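Local coordinates for rhusiopathiae surface protein B (Erysipelothrix rhusiopathiae, PDB 3V10), which probably binds collagen as an adhesin anchored to the bacterial cell wall, the part described here being its collagen-binding region, at residues 165-170 against 198-203; 207-212 against 243-248. All coordinates share one frame; numbering follows the deposited sequence.

Interaction 1: residues 165-170 against 198-203; sequences IFYWKT and VKVIDT
Asp202 OD2 is approached by three groups: Lys169 NZ across the contact, in a long, weak salt bridge of 3.5 Å to that oxygen, and Asn279 ND2 and Tyr265 OH, both hydrogen-bonded to it. The ammonium position is less certain than the rest, so the amide and the phenol are the firmer partners of this buried carboxylate. Lys169 reaches it by a folded path: CG sits between the backbone N and carbonyl carbon (chi1 62°), and the chain bends at each later torsion, meeting Asp202 at about a right angle. Two residues earlier on each strand, Tyr167 and Val200 reach toward each other from opposite directions, Val200 CG1 lying oblique to the ring, 3.6 Å from Tyr167 OH, while the hydroxyl itself is hydrogen-bonded to Ser281 OG. Phe166 offers a ring edge, its CZ 4.2 Å from Val198 CG2, and stacks with Tyr285. The touching parts of the two segments run 16° apart, with CA of Tyr167 and Val200 separated by 9.5 Å, a spacing bridged by side chains. This is face-to-face packing in a beta sandwich: edge strand 167-173 of one sheet lies over strand 198-204 of the other, flanked by Leu185 of strand 180-187 and Ile283 of strand 276-286.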
ATOM      1  N   ILE A 165     -19.400  10.451 -11.105  1.00 21.60           N
ATOM      2  CA  ILE A 165     -19.281   9.010 -11.327  1.00 19.79           C
ATOM      3  C   ILE A 165     -20.168   8.258 -10.344  1.00 17.63           C
ATOM      4  O   ILE A 165     -19.983   8.344  -9.131  1.00 18.36           O
ATOM      5  CB  ILE A 165     -17.820   8.533 -11.152  1.00 18.55           C
ATOM      6  CG1 ILE A 165     -16.909   9.293 -12.119  1.00 19.86           C
ATOM      7  CG2 ILE A 165     -17.718   7.029 -11.409  1.00 18.60           C
ATOM      8  CD1 ILE A 165     -17.335   9.191 -13.571  1.00 20.21           C
ATOM      9  N   PHE A 166     -21.123   7.503 -10.875  1.00 16.09           N
ATOM     10  CA  PHE A 166     -22.048   6.769 -10.031  1.00 13.56           C
ATOM     11  C   PHE A 166     -21.416   5.721  -9.131  1.00 12.75           C
ATOM     12  O   PHE A 166     -21.824   5.571  -7.985  1.00 12.98           O
ATOM     13  CB  PHE A 166     -23.136   6.109 -10.874  1.00 14.78           C
ATOM     14  CG  PHE A 166     -24.195   5.437 -10.056  1.00 11.10           C
ATOM     15  CD1 PHE A 166     -24.049   4.116  -9.646  1.00 13.18           C
ATOM     16  CD2 PHE A 166     -25.333   6.137  -9.666  1.00 13.70           C
ATOM     17  CE1 PHE A 166     -25.022   3.504  -8.861  1.00 14.53           C
ATOM     18  CE2 PHE A 166     -26.310   5.535  -8.881  1.00 13.40           C
ATOM     19  CZ  PHE A 166     -26.154   4.214  -8.476  1.00 14.77           C
ATOM     20  N   TYR A 167     -20.437   4.986  -9.643  1.00 10.59           N
ATOM     21  CA  TYR A 167     -19.802   3.952  -8.830  1.00  8.84           C
ATOM     22  C   TYR A 167     -18.347   3.700  -9.168  1.00  9.40           C
ATOM     23  O   TYR A 167     -17.970   3.610 -10.335  1.00  8.97           O
ATOM     24  CB  TYR A 167     -20.564   2.626  -8.966  1.00  9.73           C
ATOM     25  CG  TYR A 167     -19.859   1.437  -8.316  1.00  6.84           C
ATOM     26  CD1 TYR A 167     -19.751   1.345  -6.935  1.00  8.57           C
ATOM     27  CD2 TYR A 167     -19.269   0.438  -9.092  1.00  7.80           C
ATOM     28  CE1 TYR A 167     -19.068   0.287  -6.331  1.00  9.76           C
ATOM     29  CE2 TYR A 167     -18.581  -0.625  -8.507  1.00  8.06           C
ATOM     30  CZ  TYR A 167     -18.485  -0.691  -7.119  1.00  9.42           C
ATOM     31  OH  TYR A 167     -17.809  -1.718  -6.511  1.00  7.31           O
ATOM     32  N   TRP A 168     -17.526   3.590  -8.131  1.00  8.95           N
ATOM     33  CA  TRP A 168     -16.122   3.263  -8.322  1.00  9.24           C
ATOM     34  C   TRP A 168     -15.597   2.715  -7.006  1.00  7.77           C
ATOM     35  O   TRP A 168     -16.130   3.010  -5.937  1.00  9.69           O
ATOM     36  CB  TRP A 168     -15.312   4.480  -8.788  1.00 11.42           C
ATOM     37  CG  TRP A 168     -14.924   5.433  -7.715  1.00 12.52           C
ATOM     38  CD1 TRP A 168     -13.799   5.384  -6.938  1.00 14.97           C
ATOM     39  CD2 TRP A 168     -15.647   6.594  -7.306  1.00 13.65           C
ATOM     40  NE1 TRP A 168     -13.778   6.452  -6.071  1.00 15.19           N
ATOM     41  CE2 TRP A 168     -14.902   7.209  -6.275  1.00 14.87           C
ATOM     42  CE3 TRP A 168     -16.855   7.177  -7.710  1.00 15.34           C
ATOM     43  CZ2 TRP A 168     -15.326   8.383  -5.642  1.00 16.57           C
ATOM     44  CZ3 TRP A 168     -17.277   8.350  -7.079  1.00 15.76           C
ATOM     45  CH2 TRP A 168     -16.513   8.936  -6.057  1.00 16.41           C
ATOM     46  N   LYS A 169     -14.568   1.887  -7.101  1.00  8.63           N
ATOM     47  CA  LYS A 169     -13.974   1.278  -5.927  1.00  9.18           C
ATOM     48  C   LYS A 169     -12.491   1.623  -5.851  1.00  8.48           C
ATOM     49  O   LYS A 169     -11.834   1.808  -6.871  1.00  8.95           O
ATOM     50  CB  LYS A 169     -14.158  -0.237  -5.996  1.00 14.20           C
ATOM     51  CG  LYS A 169     -13.467  -0.876  -7.174  1.00 20.11           C
ATOM     52  CD  LYS A 169     -12.187  -1.539  -6.734  1.00 23.93           C
ATOM     53  CE  LYS A 169     -12.470  -2.846  -6.019  1.00 26.51           C
ATOM     54  NZ  LYS A 169     -13.377  -2.682  -4.855  1.00 25.94           N
ATOM     55  N   THR A 170     -11.972   1.718  -4.634  1.00  7.78           N
ATOM     56  CA  THR A 170     -10.565   2.035  -4.436  1.00 10.13           C
ATOM     57  C   THR A 170     -10.017   1.189  -3.303  1.00 10.01           C
ATOM     58  O   THR A 170     -10.772   0.585  -2.544  1.00 10.23           O
ATOM     59  CB  THR A 170     -10.357   3.522  -4.073  1.00 11.45           C
ATOM     60  OG1 THR A 170     -10.873   3.770  -2.761  1.00 11.06           O
ATOM     61  CG2 THR A 170     -11.066   4.419  -5.067  1.00 13.70           C
ATOM     62  N   VAL A 198     -30.276  -1.282  -6.567  1.00 11.42           N
ATOM     63  CA  VAL A 198     -28.873  -1.255  -6.965  1.00 11.75           C
ATOM     64  C   VAL A 198     -28.190  -2.490  -6.392  1.00 10.96           C
ATOM     65  O   VAL A 198     -28.386  -2.823  -5.223  1.00 11.85           O
ATOM     66  CB  VAL A 198     -28.173   0.012  -6.434  1.00 10.28           C
ATOM     67  CG1 VAL A 198     -26.695  -0.015  -6.789  1.00 11.57           C
ATOM     68  CG2 VAL A 198     -28.838   1.258  -7.030  1.00 11.24           C
ATOM     69  N   LYS A 199     -27.408  -3.187  -7.212  1.00  9.63           N
ATOM     70  CA  LYS A 199     -26.720  -4.381  -6.728  1.00  9.84           C
ATOM     71  C   LYS A 199     -25.258  -4.394  -7.135  1.00  8.25           C
ATOM     72  O   LYS A 199     -24.926  -4.164  -8.292  1.00  8.44           O
ATOM     73  CB  LYS A 199     -27.401  -5.651  -7.253  1.00  7.48           C
ATOM     74  CG  LYS A 199     -26.766  -6.946  -6.739  1.00  9.70           C
ATOM     75  CD  LYS A 199     -27.575  -8.175  -7.147  1.00 12.02           C
ATOM     76  CE  LYS A 199     -26.990  -9.442  -6.539  1.00 13.41           C
ATOM     77  NZ  LYS A 199     -27.729 -10.658  -6.991  1.00 15.72           N
ATOM     78  N   VAL A 200     -24.386  -4.656  -6.169  1.00  9.90           N
ATOM     79  CA  VAL A 200     -22.954  -4.722  -6.434  1.00  8.71           C
ATOM     80  C   VAL A 200     -22.461  -6.083  -5.974  1.00  8.66           C
ATOM     81  O   VAL A 200     -22.766  -6.509  -4.867  1.00  9.10           O
ATOM     82  CB  VAL A 200     -22.161  -3.648  -5.652  1.00  7.14           C
ATOM     83  CG1 VAL A 200     -20.645  -3.875  -5.844  1.00 10.51           C
ATOM     84  CG2 VAL A 200     -22.553  -2.263  -6.129  1.00  7.85           C
ATOM     85  N   ILE A 201     -21.733  -6.779  -6.838  1.00  7.42           N
ATOM     86  CA  ILE A 201     -21.172  -8.067  -6.459  1.00  6.90           C
ATOM     87  C   ILE A 201     -19.664  -7.864  -6.501  1.00  5.30           C
ATOM     88  O   ILE A 201     -19.076  -7.642  -7.561  1.00  5.11           O
ATOM     89  CB  ILE A 201     -21.589  -9.200  -7.420  1.00  8.35           C
ATOM     90  CG1 ILE A 201     -23.112  -9.377  -7.388  1.00  9.87           C
ATOM     91  CG2 ILE A 201     -20.921 -10.509  -6.991  1.00  8.20           C
ATOM     92  CD1 ILE A 201     -23.621 -10.499  -8.270  1.00 11.09           C
ATOM     93  N   ASP A 202     -19.054  -7.909  -5.322  1.00  7.60           N
ATOM     94  CA  ASP A 202     -17.621  -7.702  -5.193  1.00  9.75           C
ATOM     95  C   ASP A 202     -16.906  -9.017  -4.933  1.00 10.37           C
ATOM     96  O   ASP A 202     -17.242  -9.742  -4.001  1.00 11.09           O
ATOM     97  CB  ASP A 202     -17.347  -6.724  -4.046  1.00 12.16           C
ATOM     98  CG  ASP A 202     -15.874  -6.396  -3.903  1.00 17.06           C
ATOM     99  OD1 ASP A 202     -15.055  -7.336  -3.836  1.00 20.20           O
ATOM    100  OD2 ASP A 202     -15.535  -5.200  -3.849  1.00 23.04           O
ATOM    101  N   THR A 203     -15.916  -9.323  -5.764  1.00  8.99           N
ATOM    102  CA  THR A 203     -15.154 -10.552  -5.600  1.00  9.70           C
ATOM    103  C   THR A 203     -13.720 -10.232  -5.219  1.00  7.77           C
ATOM    104  O   THR A 203     -12.950  -9.725  -6.031  1.00  8.56           O
ATOM    105  CB  THR A 203     -15.143 -11.391  -6.886  1.00 10.90           C
ATOM    106  OG1 THR A 203     -16.481 -11.800  -7.208  1.00 13.50           O
ATOM    107  CG2 THR A 203     -14.284 -12.634  -6.684  1.00 10.94           C
TER

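Interaction 2: residues 207-212 against 243-248; sequences GHKLVD and EGQVLT
The start of strand 208-221 passes the tip of a beta hairpin with a two-residue loop, whose type II' turn runs from Glu243 to Val246 and links strands 239-243 and 246-251. The turn is closed by two backbone hydrogen bonds, Glu243 N to Val246 O and Val246 N to Glu243 O, each 2.9 Å. Gly244 supplies the positive phi that this turn needs at its second position. The two segments are nearest at Lys209 and Gln245, whose CA atoms are 6.5 Å apart, yet the direct polar link between them is made by a side chain.

Gln245 folds back at chi2 (-64°), bringing its amide to the neighbouring strand. NE2 donates to His208 O over 2.8 Å with an N-H...O angle of 167°; the acceptor lies only 7° out of the amide plane and receives the bond nearly end-on. A weaker bond from NE2 goes to Ile204 O. The other end of the amide, OE1, rests against the aliphatic part of Lys209 near CG and accepts from a water. Together these interactions fix which way round the amide sits. The imidazole of His208 turns to other partners, Lys278 O at NE2 and Thr267 OG1 at ND1.

Beyond the polar patch, Leu210 and Leu247 meet at about a right angle, and Tyr265 and Ile215 touch both. Their methyls are pressed together, with Leu210 CD1 only 3.4 Å from Leu247 CD1, tighter than ordinary van der Waals contact. Between glutamine and leucines the water stitches hairpin to strand, accepting from Leu210 N at 2.8 Å and donating to Gly244 O at 3.1 Å and to Gln245 OE1 at 2.6 Å.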
ATOM      1  N   GLY A 207      -5.089 -14.449  -2.656  1.00 13.05           N
ATOM      2  CA  GLY A 207      -4.033 -13.917  -1.810  1.00 12.47           C
ATOM      3  C   GLY A 207      -4.455 -13.162  -0.565  1.00 11.43           C
ATOM      4  O   GLY A 207      -3.647 -12.957   0.339  1.00 11.00           O
ATOM      5  N   HIS A 208      -5.702 -12.711  -0.521  1.00  9.88           N
ATOM      6  CA  HIS A 208      -6.184 -12.007   0.656  1.00 10.14           C
ATOM      7  C   HIS A 208      -7.648 -12.327   0.917  1.00 10.35           C
ATOM      8  O   HIS A 208      -8.352 -12.789   0.026  1.00  9.92           O
ATOM      9  CB  HIS A 208      -5.967 -10.488   0.538  1.00 10.33           C
ATOM     10  CG  HIS A 208      -6.592  -9.861  -0.673  1.00  9.28           C
ATOM     11  ND1 HIS A 208      -7.247  -8.648  -0.617  1.00  7.91           N
ATOM     12  CD2 HIS A 208      -6.624 -10.246  -1.970  1.00  7.50           C
ATOM     13  CE1 HIS A 208      -7.656  -8.316  -1.828  1.00  8.15           C
ATOM     14  NE2 HIS A 208      -7.290  -9.268  -2.668  1.00  6.78           N
ATOM     15  N   LYS A 209      -8.085 -12.111   2.152  1.00 10.71           N
ATOM     16  CA  LYS A 209      -9.466 -12.393   2.538  1.00 12.40           C
ATOM     17  C   LYS A 209     -10.032 -11.258   3.370  1.00 12.41           C
ATOM     18  O   LYS A 209      -9.293 -10.521   4.028  1.00 11.37           O
ATOM     19  CB  LYS A 209      -9.556 -13.675   3.376  1.00 16.42           C
ATOM     20  CG  LYS A 209      -8.920 -14.909   2.779  1.00 21.08           C
ATOM     21  CD  LYS A 209      -9.411 -16.161   3.500  1.00 23.75           C
ATOM     22  CE  LYS A 209      -8.509 -17.352   3.219  1.00 26.66           C
ATOM     23  NZ  LYS A 209      -8.184 -17.457   1.772  1.00 28.30           N
ATOM     24  N   LEU A 210     -11.354 -11.143   3.362  1.00 11.06           N
ATOM     25  CA  LEU A 210     -12.033 -10.113   4.128  1.00 11.07           C
ATOM     26  C   LEU A 210     -11.800 -10.332   5.623  1.00 12.16           C
ATOM     27  O   LEU A 210     -11.788 -11.469   6.108  1.00 12.65           O
ATOM     28  CB  LEU A 210     -13.538 -10.135   3.811  1.00 13.21           C
ATOM     29  CG  LEU A 210     -14.402  -9.013   4.406  1.00 18.27           C
ATOM     30  CD1 LEU A 210     -15.505  -8.623   3.420  1.00 21.26           C
ATOM     31  CD2 LEU A 210     -14.985  -9.465   5.735  1.00 19.97           C
ATOM     32  N   VAL A 211     -11.602  -9.241   6.351  1.00 10.61           N
ATOM     33  CA  VAL A 211     -11.395  -9.320   7.791  1.00 11.44           C
ATOM     34  C   VAL A 211     -12.765  -9.301   8.467  1.00 13.76           C
ATOM     35  O   VAL A 211     -13.517  -8.333   8.345  1.00 12.66           O
ATOM     36  CB  VAL A 211     -10.550  -8.136   8.299  1.00 10.94           C
ATOM     37  CG1 VAL A 211     -10.504  -8.137   9.827  1.00 12.44           C
ATOM     38  CG2 VAL A 211      -9.135  -8.231   7.731  1.00  9.10           C
ATOM     39  N   ASP A 212     -13.078 -10.379   9.180  1.00 15.17           N
ATOM     40  CA  ASP A 212     -14.358 -10.517   9.864  1.00 16.44           C
ATOM     41  C   ASP A 212     -14.748  -9.306  10.705  1.00 16.26           C
ATOM     42  O   ASP A 212     -13.963  -8.830  11.528  1.00 15.64           O
ATOM     43  CB  ASP A 212     -14.325 -11.774  10.738  1.00 19.22           C
ATOM     44  CG  ASP A 212     -15.605 -11.983  11.512  1.00 22.72           C
ATOM     45  OD1 ASP A 212     -16.685 -11.985  10.881  1.00 25.54           O
ATOM     46  OD2 ASP A 212     -15.525 -12.154  12.746  1.00 22.14           O
ATOM     47  N   GLU A 243     -19.902 -14.195   1.470  1.00 12.54           N
ATOM     48  CA  GLU A 243     -19.779 -15.632   1.312  1.00 13.06           C
ATOM     49  C   GLU A 243     -18.413 -15.860   0.692  1.00 11.75           C
ATOM     50  O   GLU A 243     -18.206 -15.592  -0.487  1.00 10.73           O
ATOM     51  CB  GLU A 243     -20.867 -16.185   0.391  1.00 15.18           C
ATOM     52  CG  GLU A 243     -22.304 -15.955   0.859  1.00 21.18           C
ATOM     53  CD  GLU A 243     -22.599 -16.536   2.238  1.00 24.99           C
ATOM     54  OE1 GLU A 243     -22.124 -17.649   2.541  1.00 25.35           O
ATOM     55  OE2 GLU A 243     -23.323 -15.878   3.017  1.00 27.61           O
ATOM     56  N   GLY A 244     -17.477 -16.341   1.502  1.00 12.92           N
ATOM     57  CA  GLY A 244     -16.138 -16.572   1.004  1.00 13.37           C
ATOM     58  C   GLY A 244     -15.522 -15.257   0.566  1.00 10.87           C
ATOM     59  O   GLY A 244     -15.447 -14.307   1.346  1.00 11.76           O
ATOM     60  N   GLN A 245     -15.113 -15.202  -0.695  1.00 11.28           N
ATOM     61  CA  GLN A 245     -14.487 -14.020  -1.273  1.00 10.34           C
ATOM     62  C   GLN A 245     -15.506 -13.051  -1.870  1.00  9.25           C
ATOM     63  O   GLN A 245     -15.136 -11.989  -2.362  1.00  9.08           O
ATOM     64  CB  GLN A 245     -13.522 -14.442  -2.383  1.00  9.52           C
ATOM     65  CG  GLN A 245     -12.379 -15.346  -1.943  1.00 12.67           C
ATOM     66  CD  GLN A 245     -11.444 -14.667  -0.961  1.00 14.08           C
ATOM     67  OE1 GLN A 245     -11.600 -14.796   0.249  1.00 13.38           O
ATOM     68  NE2 GLN A 245     -10.469 -13.926  -1.485  1.00 14.70           N
ATOM     69  N   VAL A 246     -16.784 -13.410  -1.823  1.00  9.20           N
ATOM     70  CA  VAL A 246     -17.817 -12.569  -2.411  1.00 10.32           C
ATOM     71  C   VAL A 246     -18.623 -11.720  -1.434  1.00  8.09           C
ATOM     72  O   VAL A 246     -19.306 -12.243  -0.559  1.00  9.78           O
ATOM     73  CB  VAL A 246     -18.812 -13.421  -3.230  1.00 10.49           C
ATOM     74  CG1 VAL A 246     -19.769 -12.501  -3.985  1.00 11.87           C
ATOM     75  CG2 VAL A 246     -18.054 -14.340  -4.200  1.00 11.54           C
ATOM     76  N   LEU A 247     -18.538 -10.403  -1.602  1.00  9.21           N
ATOM     77  CA  LEU A 247     -19.265  -9.453  -0.767  1.00  7.95           C
ATOM     78  C   LEU A 247     -20.296  -8.801  -1.688  1.00  8.68           C
ATOM     79  O   LEU A 247     -19.947  -8.208  -2.714  1.00  7.39           O
ATOM     80  CB  LEU A 247     -18.305  -8.405  -0.191  1.00  8.73           C
ATOM     81  CG  LEU A 247     -18.869  -7.361   0.780  1.00 10.71           C
ATOM     82  CD1 LEU A 247     -17.721  -6.741   1.589  1.00 14.95           C
ATOM     83  CD2 LEU A 247     -19.620  -6.292  -0.000  1.00 12.78           C
ATOM     84  N   THR A 248     -21.566  -8.936  -1.328  1.00  7.35           N
ATOM     85  CA  THR A 248     -22.643  -8.394  -2.141  1.00  8.74           C
ATOM     86  C   THR A 248     -23.390  -7.299  -1.405  1.00  9.19           C
ATOM     87  O   THR A 248     -23.700  -7.435  -0.226  1.00  9.38           O
ATOM     88  CB  THR A 248     -23.643  -9.510  -2.524  1.00  9.31           C
ATOM     89  OG1 THR A 248     -22.932 -10.577  -3.160  1.00  8.93           O
ATOM     90  CG2 THR A 248     -24.728  -8.975  -3.469  1.00  9.67           C
TER
HETATM   91  O   HOH W   1     -12.683 -13.002   1.714  1.00 14.54           O

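Interactions 1 and 2 lie in series along the chain, their centres about 15 Å apart, and both join the same two sheets of the collagen-binding domain. They meet directly where strands 198-204 and 246-251 run side by side: Asp202 N probably hydrogen-bonds to Leu247 O at 2.8 Å, and Ile201 CG2 packs 3.8 Å from Val246 CG1. Tyr265 ties the interiors together, since its hydroxyl bonds to Asp202 of interaction 1 while its side chain touches Leu210 and Leu247 of interaction 2. Strand 276-286 serves both as well, through Asn279 and Lys278. Both contacts are packing between the sheets of one of the two domains that, in the Collagen Hug model, are thought to close together around collagen.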